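Local coordinates for protein putative glucose-6-phosphate 1-epimerase (Salmonella typhimurium, PDB 2HTA) that probably interconverts the alpha and beta anomers of glucose 6-phosphate and related hexose 6-phosphates, acting as a monomeric sugar-phosphate mutarotase, at residues 31-36 / 121-126; 41-46 / 54-59; 60-65 / 160-165. All coordinates share one frame; numbering follows the deposited sequence.

Contact 1. Residues 31-36 / 121-126; sequences PVLSRR and KAHNED
Leu33 lays its CD1 methyl over a face of the His123 imidazole, and Val32 beside it meets the carboxylate of Glu125. In the first pair the methyl carbon stands 3.8 Å from the ring centroid, 29° off the ring normal, a CH-pi contact displaced toward one side of the ring: CD1 of Leu33 is nearest to ND1 of His123, at 3.4 Å. The two side chains run past one another in opposite directions, and CD1 alone of the two leucine methyls reaches the ring. His123 carries its ring between its own backbone N and carbonyl carbon (chi1 53°), and with chi2 near 90° a flat face is turned to the methyl.

Val32 and Glu125 instead approach from opposite directions. CG2 of Val32 lies obliquely above the carboxylate plane, 3.4 Å from both OE1 and OE2 of Glu125, while CD of Pro31 lies 3.7 Å from OE2 of Glu125. These are van der Waals contacts of carbon with a carboxylate, and no hydrogen bond joins the two segments. The acid has its polar partner in Thr30, just before 31-36: its OG1 is hydrogen-bonded to OE1 of Glu125 and also to the backbone N of Val32, tying the carboxylate to the turn that leads into strand 33-38.

The contact lies at the surface, between an edge strand of one sheet, 119-125, and the start of a strand in another. Val130 of the adjoining strand 130-137 touches both Val32 and Glu125, while Leu33 also packs against Ile44 and Val46 of strand 41-48.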
ATOM      1  N   PRO A  31       0.583  12.931  22.487  1.00 26.12           N
ATOM      2  CA  PRO A  31      -0.780  12.613  22.895  1.00 25.64           C
ATOM      3  C   PRO A  31      -1.549  11.722  21.901  1.00 25.59           C
ATOM      4  O   PRO A  31      -2.482  11.021  22.307  1.00 23.57           O
ATOM      5  CB  PRO A  31      -1.455  14.018  22.991  1.00 27.18           C
ATOM      6  CG  PRO A  31      -0.284  14.942  23.268  1.00 28.28           C
ATOM      7  CD  PRO A  31       0.833  14.383  22.459  1.00 27.41           C
ATOM      8  N   VAL A  32      -1.178  11.726  20.606  1.00 23.74           N
ATOM      9  CA  VAL A  32      -1.939  10.919  19.663  1.00 22.93           C
ATOM     10  C   VAL A  32      -1.203   9.690  19.126  1.00 22.47           C
ATOM     11  O   VAL A  32      -1.823   8.853  18.507  1.00 23.48           O
ATOM     12  CB  VAL A  32      -2.501  11.742  18.499  1.00 23.84           C
ATOM     13  CG1 VAL A  32      -3.320  12.936  19.050  1.00 22.86           C
ATOM     14  CG2 VAL A  32      -1.346  12.228  17.665  1.00 22.07           C
ATOM     15  N   LEU A  33       0.100   9.629  19.352  1.00 22.02           N
ATOM     16  CA  LEU A  33       0.982   8.607  18.774  1.00 21.40           C
ATOM     17  C   LEU A  33       1.486   7.729  19.879  1.00 20.51           C
ATOM     18  O   LEU A  33       2.066   8.212  20.853  1.00 20.68           O
ATOM     19  CB  LEU A  33       2.193   9.257  18.142  1.00 22.20           C
ATOM     20  CG  LEU A  33       2.135   9.757  16.693  1.00 24.58           C
ATOM     21  CD1 LEU A  33       3.500  10.390  16.322  1.00 24.70           C
ATOM     22  CD2 LEU A  33       1.713   8.656  15.728  1.00 23.28           C
ATOM     23  N   SER A  34       1.333   6.424  19.702  1.00 19.18           N
ATOM     24  CA  SER A  34       1.841   5.460  20.667  1.00 19.87           C
ATOM     25  C   SER A  34       2.500   4.327  19.921  1.00 20.39           C
ATOM     26  O   SER A  34       2.193   4.099  18.751  1.00 20.50           O
ATOM     27  CB  SER A  34       0.691   4.900  21.525  1.00 19.48           C
ATOM     28  OG  SER A  34      -0.283   4.183  20.728  1.00 21.04           O
ATOM     29  N   ARG A  35       3.457   3.683  20.575  1.00 21.54           N
ATOM     30  CA  ARG A  35       3.909   2.358  20.153  1.00 20.60           C
ATOM     31  C   ARG A  35       3.207   1.202  20.899  1.00 21.29           C
ATOM     32  O   ARG A  35       3.013   1.239  22.144  1.00 21.62           O
ATOM     33  CB  ARG A  35       5.414   2.189  20.296  1.00 22.77           C
ATOM     34  CG  ARG A  35       5.777   0.690  20.005  1.00 23.54           C
ATOM     35  CD  ARG A  35       7.230   0.368  19.936  1.00 33.12           C
ATOM     36  NE  ARG A  35       7.982   0.504  21.196  1.00 32.10           N
ATOM     37  CZ  ARG A  35       8.314  -0.474  22.041  1.00 28.84           C
ATOM     38  NH1 ARG A  35       7.929  -1.740  21.871  1.00 25.11           N
ATOM     39  NH2 ARG A  35       9.036  -0.134  23.116  1.00 28.53           N
ATOM     40  N   ARG A  36       2.806   0.178  20.141  1.00 19.70           N
ATOM     41  CA  ARG A  36       2.133  -0.991  20.704  1.00 20.64           C
ATOM     42  C   ARG A  36       2.782  -2.176  20.022  1.00 21.02           C
ATOM     43  O   ARG A  36       3.690  -1.998  19.197  1.00 20.44           O
ATOM     44  CB  ARG A  36       0.630  -0.922  20.400  1.00 21.16           C
ATOM     45  CG  ARG A  36       0.094   0.493  20.662  1.00 19.90           C
ATOM     46  CD  ARG A  36      -1.423   0.537  20.858  1.00 19.48           C
ATOM     47  NE  ARG A  36      -1.923   1.914  20.824  1.00 18.65           N
ATOM     48  CZ  ARG A  36      -3.205   2.200  20.927  1.00 23.59           C
ATOM     49  NH1 ARG A  36      -4.048   1.199  21.154  1.00 21.12           N
ATOM     50  NH2 ARG A  36      -3.647   3.472  20.839  1.00 23.22           N
ATOM     51  N   LYS A 121      11.737   8.176  12.035  1.00 18.05           N
ATOM     52  CA  LYS A 121      12.756   9.197  12.113  1.00 18.29           C
ATOM     53  C   LYS A 121      12.167  10.516  12.592  1.00 19.03           C
ATOM     54  O   LYS A 121      12.854  11.260  13.326  1.00 20.19           O
ATOM     55  CB  LYS A 121      13.365   9.404  10.714  1.00 18.78           C
ATOM     56  CG  LYS A 121      14.541  10.296  10.647  1.00 22.15           C
ATOM     57  CD  LYS A 121      14.969  10.522   9.165  1.00 28.02           C
ATOM     58  CE  LYS A 121      16.337  11.232   9.111  1.00 33.59           C
ATOM     59  NZ  LYS A 121      17.391  10.524   9.958  1.00 36.77           N
ATOM     60  N   ALA A 122      10.952  10.839  12.178  1.00 18.18           N
ATOM     61  CA  ALA A 122      10.373  12.168  12.513  1.00 20.31           C
ATOM     62  C   ALA A 122       8.881  12.111  12.484  1.00 19.78           C
ATOM     63  O   ALA A 122       8.313  11.229  11.859  1.00 20.11           O
ATOM     64  CB  ALA A 122      10.875  13.251  11.552  1.00 20.70           C
ATOM     65  N   HIS A 123       8.249  13.099  13.117  1.00 20.53           N
ATOM     66  CA  HIS A 123       6.823  13.227  13.045  1.00 20.44           C
ATOM     67  C   HIS A 123       6.444  14.585  13.580  1.00 20.97           C
ATOM     68  O   HIS A 123       7.221  15.192  14.298  1.00 19.39           O
ATOM     69  CB  HIS A 123       6.132  12.080  13.852  1.00 20.91           C
ATOM     70  CG  HIS A 123       6.615  11.966  15.258  1.00 20.92           C
ATOM     71  ND1 HIS A 123       6.006  12.636  16.305  1.00 20.65           N
ATOM     72  CD2 HIS A 123       7.648  11.267  15.801  1.00 21.69           C
ATOM     73  CE1 HIS A 123       6.665  12.382  17.425  1.00 23.61           C
ATOM     74  NE2 HIS A 123       7.650  11.537  17.147  1.00 22.75           N
ATOM     75  N   ASN A 124       5.293  15.067  13.143  1.00 22.33           N
ATOM     76  CA  ASN A 124       4.660  16.243  13.752  1.00 23.76           C
ATOM     77  C   ASN A 124       3.155  16.116  13.672  1.00 22.69           C
ATOM     78  O   ASN A 124       2.615  15.261  12.980  1.00 22.64           O
ATOM     79  CB  ASN A 124       5.185  17.542  13.114  1.00 25.31           C
ATOM     80  CG  ASN A 124       4.833  17.651  11.700  1.00 29.54           C
ATOM     81  OD1 ASN A 124       3.772  18.186  11.359  1.00 35.95           O
ATOM     82  ND2 ASN A 124       5.743  17.195  10.816  1.00 33.15           N
ATOM     83  N   GLU A 125       2.449  16.941  14.419  1.00 22.31           N
ATOM     84  CA  GLU A 125       1.011  16.796  14.434  1.00 22.30           C
ATOM     85  C   GLU A 125       0.396  18.163  14.754  1.00 23.03           C
ATOM     86  O   GLU A 125       1.098  19.058  15.252  1.00 22.46           O
ATOM     87  CB  GLU A 125       0.627  15.759  15.486  1.00 21.90           C
ATOM     88  CG  GLU A 125       1.113  16.053  16.890  1.00 24.23           C
ATOM     89  CD  GLU A 125       1.035  14.826  17.794  1.00 31.16           C
ATOM     90  OE1 GLU A 125       1.652  13.753  17.466  1.00 28.83           O
ATOM     91  OE2 GLU A 125       0.349  14.944  18.832  1.00 30.22           O
ATOM     92  N   ASP A 126      -0.859  18.323  14.388  1.00 23.74           N
ATOM     93  CA  ASP A 126      -1.587  19.537  14.684  1.00 25.16           C
ATOM     94  C   ASP A 126      -3.040  19.117  14.820  1.00 25.68           C
ATOM     95  O   ASP A 126      -3.318  17.929  14.897  1.00 25.08           O
ATOM     96  CB  ASP A 126      -1.315  20.625  13.607  1.00 26.22           C
ATOM     97  CG  ASP A 126      -1.790  20.235  12.196  1.00 26.72           C
ATOM     98  OD1 ASP A 126      -2.579  19.282  11.976  1.00 26.80           O
ATOM     99  OD2 ASP A 126      -1.394  20.928  11.241  1.00 31.78           O
TER

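Contact 2. Residues 41-46 / 54-59; sequences LDLIVV and SFALQG
An antiparallel beta hairpin, strands 41-48 and 51-56, brings these segments together. Ile44 and Phe55 form the hydrogen-bonded pair: Phe55 N reaches Ile44 O at 2.8 Å, and Ile44 N reaches Phe55 O at 2.9 Å. Leu43-Ala56 and Val45-Ser54 flank it as non-hydrogen-bonded pairs. Past the strand end the ladder gains one straighter bond, from Leu57 N to Asp42 O (3.2 Å, 169° at the hydrogen). Asp42 O also accepts from a water, which takes the N-H of Gln58.

CD2 of Leu43 rests 3.9 Å from CB of Ala56, whereas Ile44 and Phe55 point to the other face of the sheet. There the side chains of Leu57 and Ile44 meet at an angle, CD2 of Leu57 3.9 Å from CG1 of Ile44. Gln58 is extended, with CG anti to the backbone N (chi1 -178°), which carries its OE1 to 3.6 Å from CD2 of Leu41. Gly85 N and Lys83 O hold that amide, and the Gln58 side chain is about 7 Å from that of Arg114, which probably binds substrate, as in relatives. Phe55 stands edge-to-face with Phe156 of the facing sheet, a packing consistent with the beta-sandwich of the galactose mutarotase superfamily.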
ATOM      1  N   LEU A  41       5.521  -7.854  16.106  1.00 22.18           N
ATOM      2  CA  LEU A  41       5.781  -6.570  15.430  1.00 21.20           C
ATOM      3  C   LEU A  41       5.418  -5.334  16.224  1.00 21.98           C
ATOM      4  O   LEU A  41       4.314  -5.263  16.790  1.00 21.13           O
ATOM      5  CB  LEU A  41       4.994  -6.498  14.110  1.00 21.77           C
ATOM      6  CG  LEU A  41       5.265  -7.627  13.093  1.00 20.96           C
ATOM      7  CD1 LEU A  41       4.573  -7.369  11.756  1.00 21.49           C
ATOM      8  CD2 LEU A  41       6.772  -7.803  12.886  1.00 21.85           C
ATOM      9  N   ASP A  42       6.356  -4.396  16.252  1.00 19.63           N
ATOM     10  CA  ASP A  42       6.113  -3.125  16.866  1.00 21.72           C
ATOM     11  C   ASP A  42       5.243  -2.289  15.918  1.00 20.29           C
ATOM     12  O   ASP A  42       5.525  -2.260  14.726  1.00 20.52           O
ATOM     13  CB  ASP A  42       7.423  -2.435  17.100  1.00 21.63           C
ATOM     14  CG  ASP A  42       8.123  -2.998  18.323  1.00 26.37           C
ATOM     15  OD1 ASP A  42       7.414  -3.473  19.248  1.00 32.69           O
ATOM     16  OD2 ASP A  42       9.357  -2.972  18.351  1.00 31.91           O
ATOM     17  N   LEU A  43       4.172  -1.698  16.458  1.00 20.10           N
ATOM     18  CA  LEU A  43       3.218  -0.872  15.671  1.00 18.89           C
ATOM     19  C   LEU A  43       3.234   0.582  16.181  1.00 20.16           C
ATOM     20  O   LEU A  43       3.399   0.813  17.375  1.00 20.12           O
ATOM     21  CB  LEU A  43       1.761  -1.385  15.801  1.00 19.17           C
ATOM     22  CG  LEU A  43       1.601  -2.889  15.541  1.00 18.83           C
ATOM     23  CD1 LEU A  43       0.125  -3.321  15.587  1.00 20.39           C
ATOM     24  CD2 LEU A  43       2.201  -3.245  14.145  1.00 19.25           C
ATOM     25  N   ILE A  44       3.073   1.527  15.266  1.00 19.21           N
ATOM     26  CA  ILE A  44       2.862   2.926  15.596  1.00 20.51           C
ATOM     27  C   ILE A  44       1.397   3.242  15.315  1.00 20.51           C
ATOM     28  O   ILE A  44       0.904   3.069  14.199  1.00 19.56           O
ATOM     29  CB  ILE A  44       3.790   3.866  14.778  1.00 21.07           C
ATOM     30  CG1 ILE A  44       5.289   3.456  14.923  1.00 21.55           C
ATOM     31  CG2 ILE A  44       3.466   5.335  15.125  1.00 21.88           C
ATOM     32  CD1 ILE A  44       5.875   3.592  16.375  1.00 23.46           C
ATOM     33  N   VAL A  45       0.688   3.684  16.359  1.00 20.99           N
ATOM     34  CA  VAL A  45      -0.736   3.841  16.280  1.00 20.45           C
ATOM     35  C   VAL A  45      -1.092   5.329  16.479  1.00 20.04           C
ATOM     36  O   VAL A  45      -0.665   5.938  17.449  1.00 19.28           O
ATOM     37  CB  VAL A  45      -1.488   2.963  17.324  1.00 20.45           C
ATOM     38  CG1 VAL A  45      -2.975   3.234  17.240  1.00 17.98           C
ATOM     39  CG2 VAL A  45      -1.186   1.430  17.120  1.00 20.26           C
ATOM     40  N   VAL A  46      -1.841   5.876  15.526  1.00 20.95           N
ATOM     41  CA  VAL A  46      -2.310   7.245  15.542  1.00 20.50           C
ATOM     42  C   VAL A  46      -3.777   7.194  15.996  1.00 21.29           C
ATOM     43  O   VAL A  46      -4.656   6.658  15.316  1.00 20.53           O
ATOM     44  CB  VAL A  46      -2.259   7.890  14.106  1.00 21.64           C
ATOM     45  CG1 VAL A  46      -2.872   9.339  14.113  1.00 17.91           C
ATOM     46  CG2 VAL A  46      -0.825   7.923  13.547  1.00 20.34           C
ATOM     47  N   SER A  54      -2.702   3.297  11.563  1.00 17.86           N
ATOM     48  CA  SER A  54      -1.682   2.522  12.290  1.00 17.06           C
ATOM     49  C   SER A  54      -0.682   2.017  11.268  1.00 17.30           C
ATOM     50  O   SER A  54      -1.014   1.877  10.083  1.00 17.40           O
ATOM     51  CB  SER A  54      -2.317   1.329  13.042  1.00 17.09           C
ATOM     52  OG  SER A  54      -3.088   0.483  12.178  1.00 17.58           O
ATOM     53  N   PHE A  55       0.516   1.715  11.754  1.00 18.29           N
ATOM     54  CA  PHE A  55       1.617   1.333  10.906  1.00 17.68           C
ATOM     55  C   PHE A  55       2.347   0.183  11.584  1.00 18.75           C
ATOM     56  O   PHE A  55       2.367   0.100  12.806  1.00 19.57           O
ATOM     57  CB  PHE A  55       2.627   2.464  10.873  1.00 16.69           C
ATOM     58  CG  PHE A  55       2.153   3.719  10.206  1.00 19.57           C
ATOM     59  CD1 PHE A  55       2.484   3.995   8.870  1.00 18.60           C
ATOM     60  CD2 PHE A  55       1.432   4.666  10.938  1.00 17.81           C
ATOM     61  CE1 PHE A  55       2.020   5.196   8.262  1.00 20.12           C
ATOM     62  CE2 PHE A  55       0.987   5.861  10.348  1.00 24.19           C
ATOM     63  CZ  PHE A  55       1.295   6.126   9.024  1.00 21.04           C
ATOM     64  N   ALA A  56       3.013  -0.670  10.806  1.00 19.76           N
ATOM     65  CA  ALA A  56       4.064  -1.487  11.387  1.00 19.27           C
ATOM     66  C   ALA A  56       5.391  -0.797  11.064  1.00 19.52           C
ATOM     67  O   ALA A  56       5.594  -0.279   9.933  1.00 18.47           O
ATOM     68  CB  ALA A  56       4.044  -2.909  10.773  1.00 18.42           C
ATOM     69  N   LEU A  57       6.334  -0.860  12.019  1.00 19.64           N
ATOM     70  CA  LEU A  57       7.711  -0.453  11.743  1.00 19.92           C
ATOM     71  C   LEU A  57       8.279  -1.316  10.643  1.00 20.73           C
ATOM     72  O   LEU A  57       9.056  -0.822   9.798  1.00 20.04           O
ATOM     73  CB  LEU A  57       8.626  -0.536  12.974  1.00 19.71           C
ATOM     74  CG  LEU A  57       8.311   0.537  14.026  1.00 20.93           C
ATOM     75  CD1 LEU A  57       9.151   0.325  15.298  1.00 20.99           C
ATOM     76  CD2 LEU A  57       8.561   1.982  13.470  1.00 21.49           C
ATOM     77  N   GLN A  58       7.941  -2.605  10.676  1.00 19.57           N
ATOM     78  CA  GLN A  58       8.346  -3.517   9.591  1.00 19.80           C
ATOM     79  C   GLN A  58       7.703  -3.126   8.271  1.00 20.09           C
ATOM     80  O   GLN A  58       6.474  -3.136   8.139  1.00 20.03           O
ATOM     81  CB  GLN A  58       8.015  -4.968   9.952  1.00 19.44           C
ATOM     82  CG  GLN A  58       8.444  -5.951   8.888  1.00 22.73           C
ATOM     83  CD  GLN A  58       8.328  -7.341   9.428  1.00 22.66           C
ATOM     84  OE1 GLN A  58       9.146  -7.758  10.225  1.00 25.39           O
ATOM     85  NE2 GLN A  58       7.309  -8.044   9.020  1.00 21.51           N
ATOM     86  N   GLY A  59       8.514  -2.756   7.282  1.00 19.46           N
ATOM     87  CA  GLY A  59       7.965  -2.274   6.032  1.00 18.59           C
ATOM     88  C   GLY A  59       7.410  -0.851   6.017  1.00 19.25           C
ATOM     89  O   GLY A  59       6.774  -0.466   5.015  1.00 19.81           O
TER
HETATM   90  O   HOH W   1       6.872  -3.960  12.972  1.00 22.21           O

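Contact 3. Residues 60-65 / 160-165; sequences AHLLSW and KTCEIE
Trp65 and Cys162 form the tight part of this contact. The CB of Cys162 lies almost straight above the six-membered ring of Trp65, 3.5 Å from its centroid and only 9° off the normal, a close CH-pi contact over the middle of the face. The sulfur is set farther off, 4.6 Å from the centroid of the five-membered ring, as a longer sulfur-aromatic contact. With SG anti to the backbone N (chi1 178°), the thiol is carried on to Leu62, whose CD2 is 3.7 Å from SG of Cys162. The same methyl, CD2 of Leu62, meets CD1 of Ile164 at 4.0 Å, the two side chains crossing at an angle. Leu62 thus bridges two alternate residues of strand 162-169, both of which turn their side chains inward.

Toward the turn before that strand the packing changes character. There the indole meets backbone instead of side chains: Lys160 O comes to the ring edge, 3.3 Å from CZ2 of Trp65, and the Thr161 carbonyl carbon lies obliquely nearby. The side chains of Lys160 and Thr161 start out away from the tryptophan, and the lysine is exposed to solvent. Even so the indole is fixed at this end, since NE1 of Trp65 hydrogen-bonds to Gly159 O in the same turn.

No hydrogen bond links the segments themselves. Their strands run antiparallel at 163°, but the axes stay 10.3 Å apart, a spacing of layers and not of neighbours in a sheet. Such apolar packing between two facing antiparallel sheets is what builds the interior of the beta-sandwich of aldose 1-epimerase relatives.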
ATOM      1  N   ALA A  60       7.633  -0.069   7.081  1.00 17.50           N
ATOM      2  CA  ALA A  60       6.921   1.224   7.264  1.00 17.76           C
ATOM      3  C   ALA A  60       5.527   1.079   6.679  1.00 17.89           C
ATOM      4  O   ALA A  60       5.128   1.840   5.774  1.00 17.66           O
ATOM      5  CB  ALA A  60       7.661   2.361   6.553  1.00 18.51           C
ATOM      6  N   HIS A  61       4.819   0.058   7.143  1.00 16.57           N
ATOM      7  CA  HIS A  61       3.643  -0.455   6.457  1.00 17.25           C
ATOM      8  C   HIS A  61       2.397   0.176   7.047  1.00 18.67           C
ATOM      9  O   HIS A  61       2.007  -0.104   8.186  1.00 17.70           O
ATOM     10  CB  HIS A  61       3.576  -1.980   6.649  1.00 16.88           C
ATOM     11  CG  HIS A  61       2.675  -2.688   5.673  1.00 18.68           C
ATOM     12  ND1 HIS A  61       3.123  -3.713   4.850  1.00 22.07           N
ATOM     13  CD2 HIS A  61       1.336  -2.590   5.452  1.00 19.01           C
ATOM     14  CE1 HIS A  61       2.106  -4.162   4.127  1.00 18.87           C
ATOM     15  NE2 HIS A  61       1.012  -3.490   4.473  1.00 17.51           N
ATOM     16  N   LEU A  62       1.770   1.044   6.264  1.00 18.03           N
ATOM     17  CA  LEU A  62       0.501   1.614   6.677  1.00 18.03           C
ATOM     18  C   LEU A  62      -0.548   0.497   6.664  1.00 18.19           C
ATOM     19  O   LEU A  62      -0.863  -0.042   5.647  1.00 19.48           O
ATOM     20  CB  LEU A  62       0.134   2.764   5.714  1.00 18.29           C
ATOM     21  CG  LEU A  62      -1.214   3.471   5.971  1.00 19.85           C
ATOM     22  CD1 LEU A  62      -1.340   4.145   7.353  1.00 16.21           C
ATOM     23  CD2 LEU A  62      -1.424   4.513   4.818  1.00 18.98           C
ATOM     24  N   LEU A  63      -1.091   0.180   7.823  1.00 17.64           N
ATOM     25  CA  LEU A  63      -2.047  -0.921   8.001  1.00 18.51           C
ATOM     26  C   LEU A  63      -3.493  -0.464   7.863  1.00 17.41           C
ATOM     27  O   LEU A  63      -4.342  -1.222   7.369  1.00 18.55           O
ATOM     28  CB  LEU A  63      -1.909  -1.448   9.439  1.00 17.32           C
ATOM     29  CG  LEU A  63      -0.503  -1.894   9.851  1.00 22.03           C
ATOM     30  CD1 LEU A  63      -0.380  -2.305  11.297  1.00 17.84           C
ATOM     31  CD2 LEU A  63      -0.100  -3.066   8.917  1.00 21.80           C
ATOM     32  N   SER A  64      -3.776   0.768   8.278  1.00 17.32           N
ATOM     33  CA  SER A  64      -5.203   1.209   8.319  1.00 17.55           C
ATOM     34  C   SER A  64      -5.237   2.737   8.322  1.00 17.84           C
ATOM     35  O   SER A  64      -4.287   3.363   8.773  1.00 18.66           O
ATOM     36  CB  SER A  64      -5.946   0.658   9.571  1.00 17.32           C
ATOM     37  OG  SER A  64      -5.493   1.255  10.771  1.00 19.70           O
ATOM     38  N   TRP A  65      -6.344   3.307   7.854  1.00 17.41           N
ATOM     39  CA  TRP A  65      -6.545   4.740   7.850  1.00 18.09           C
ATOM     40  C   TRP A  65      -8.067   4.921   7.826  1.00 17.87           C
ATOM     41  O   TRP A  65      -8.755   4.417   6.934  1.00 17.06           O
ATOM     42  CB  TRP A  65      -5.863   5.418   6.619  1.00 18.47           C
ATOM     43  CG  TRP A  65      -6.285   6.859   6.450  1.00 17.57           C
ATOM     44  CD1 TRP A  65      -6.201   7.869   7.412  1.00 19.63           C
ATOM     45  CD2 TRP A  65      -6.949   7.442   5.315  1.00 17.01           C
ATOM     46  NE1 TRP A  65      -6.683   9.045   6.883  1.00 18.10           N
ATOM     47  CE2 TRP A  65      -7.211   8.796   5.634  1.00 15.26           C
ATOM     48  CE3 TRP A  65      -7.343   6.943   4.049  1.00 15.57           C
ATOM     49  CZ2 TRP A  65      -7.862   9.686   4.740  1.00 18.45           C
ATOM     50  CZ3 TRP A  65      -7.969   7.823   3.141  1.00 16.13           C
ATOM     51  CH2 TRP A  65      -8.249   9.180   3.509  1.00 20.16           C
ATOM     52  N   LYS A 160      -7.634  14.101   7.150  1.00 18.61           N
ATOM     53  CA  LYS A 160      -8.831  14.018   6.256  1.00 20.64           C
ATOM     54  C   LYS A 160      -8.500  13.299   4.928  1.00 18.97           C
ATOM     55  O   LYS A 160      -9.344  12.622   4.326  1.00 18.94           O
ATOM     56  CB  LYS A 160      -9.292  15.467   5.966  1.00 22.38           C
ATOM     57  CG  LYS A 160     -10.475  15.573   5.021  1.00 28.04           C
ATOM     58  CD  LYS A 160     -11.010  17.047   4.886  1.00 37.03           C
ATOM     59  CE  LYS A 160      -9.911  17.956   4.367  1.00 43.06           C
ATOM     60  NZ  LYS A 160     -10.358  19.324   3.838  1.00 46.33           N
ATOM     61  N   THR A 161      -7.282  13.490   4.445  1.00 18.36           N
ATOM     62  CA  THR A 161      -6.828  12.709   3.329  1.00 17.95           C
ATOM     63  C   THR A 161      -5.562  11.935   3.787  1.00 18.26           C
ATOM     64  O   THR A 161      -5.057  12.094   4.920  1.00 18.23           O
ATOM     65  CB  THR A 161      -6.436  13.577   2.138  1.00 19.35           C
ATOM     66  OG1 THR A 161      -5.341  14.412   2.480  1.00 19.33           O
ATOM     67  CG2 THR A 161      -7.628  14.437   1.572  1.00 19.57           C
ATOM     68  N   CYS A 162      -5.027  11.109   2.900  1.00 18.83           N
ATOM     69  CA  CYS A 162      -3.841  10.331   3.277  1.00 18.35           C
ATOM     70  C   CYS A 162      -2.825  10.509   2.157  1.00 19.41           C
ATOM     71  O   CYS A 162      -3.177  10.286   0.998  1.00 20.25           O
ATOM     72  CB  CYS A 162      -4.259   8.872   3.431  1.00 18.35           C
ATOM     73  SG  CYS A 162      -2.819   7.780   3.849  1.00 22.59           S
ATOM     74  N   GLU A 163      -1.609  10.953   2.475  1.00 18.90           N
ATOM     75  CA  GLU A 163      -0.558  11.091   1.477  1.00 18.91           C
ATOM     76  C   GLU A 163       0.555  10.124   1.822  1.00 19.44           C
ATOM     77  O   GLU A 163       0.899   9.943   2.996  1.00 20.62           O
ATOM     78  CB  GLU A 163      -0.003  12.490   1.404  1.00 19.33           C
ATOM     79  CG  GLU A 163      -1.108  13.522   1.248  1.00 22.11           C
ATOM     80  CD  GLU A 163      -0.535  14.936   1.258  1.00 28.90           C
ATOM     81  OE1 GLU A 163       0.707  15.078   0.981  1.00 27.25           O
ATOM     82  OE2 GLU A 163      -1.319  15.879   1.532  1.00 30.06           O
ATOM     83  N   ILE A 164       1.111   9.510   0.781  1.00 18.96           N
ATOM     84  CA  ILE A 164       2.212   8.530   0.941  1.00 18.02           C
ATOM     85  C   ILE A 164       3.268   8.972  -0.056  1.00 18.48           C
ATOM     86  O   ILE A 164       2.937   9.190  -1.208  1.00 18.35           O
ATOM     87  CB  ILE A 164       1.726   7.108   0.641  1.00 19.06           C
ATOM     88  CG1 ILE A 164       0.554   6.770   1.581  1.00 19.51           C
ATOM     89  CG2 ILE A 164       2.915   6.078   0.847  1.00 18.76           C
ATOM     90  CD1 ILE A 164      -0.377   5.656   1.094  1.00 26.18           C
ATOM     91  N   GLU A 165       4.504   9.172   0.383  1.00 17.33           N
ATOM     92  CA  GLU A 165       5.567   9.520  -0.562  1.00 17.77           C
ATOM     93  C   GLU A 165       6.785   8.653  -0.251  1.00 18.17           C
ATOM     94  O   GLU A 165       7.285   8.652   0.877  1.00 19.57           O
ATOM     95  CB  GLU A 165       5.914  11.000  -0.422  1.00 19.20           C
ATOM     96  CG  GLU A 165       7.120  11.476  -1.307  1.00 20.56           C
ATOM     97  CD  GLU A 165       7.550  12.910  -0.977  1.00 28.36           C
ATOM     98  OE1 GLU A 165       8.010  13.173   0.160  1.00 30.07           O
ATOM     99  OE2 GLU A 165       7.415  13.784  -1.857  1.00 30.03           O
TER

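Contact 2 lies within one sheet, whereas contacts 1 and 3 join that sheet to the nine-stranded sheet facing it. Contacts 1 and 2 are joined by the neighbouring strands 33-38 and 41-48, where Ser34 O and Arg36 O probably accept from Val45 N and Leu43 N; contact 2 adjoins 61-67 through Ser54 O and Leu63 N. Chemistry follows place: contact 2, buried, combines backbone hydrogen bonds with apolar packing; contact 3, also buried and nearest the chain centre, relies on an indole, a thiol and aliphatic groups; contact 1, at the surface, sets methyls against an imidazole and a carboxylate. Contacts 1 and 3 do not touch, their nearest atoms being about 9 Å apart.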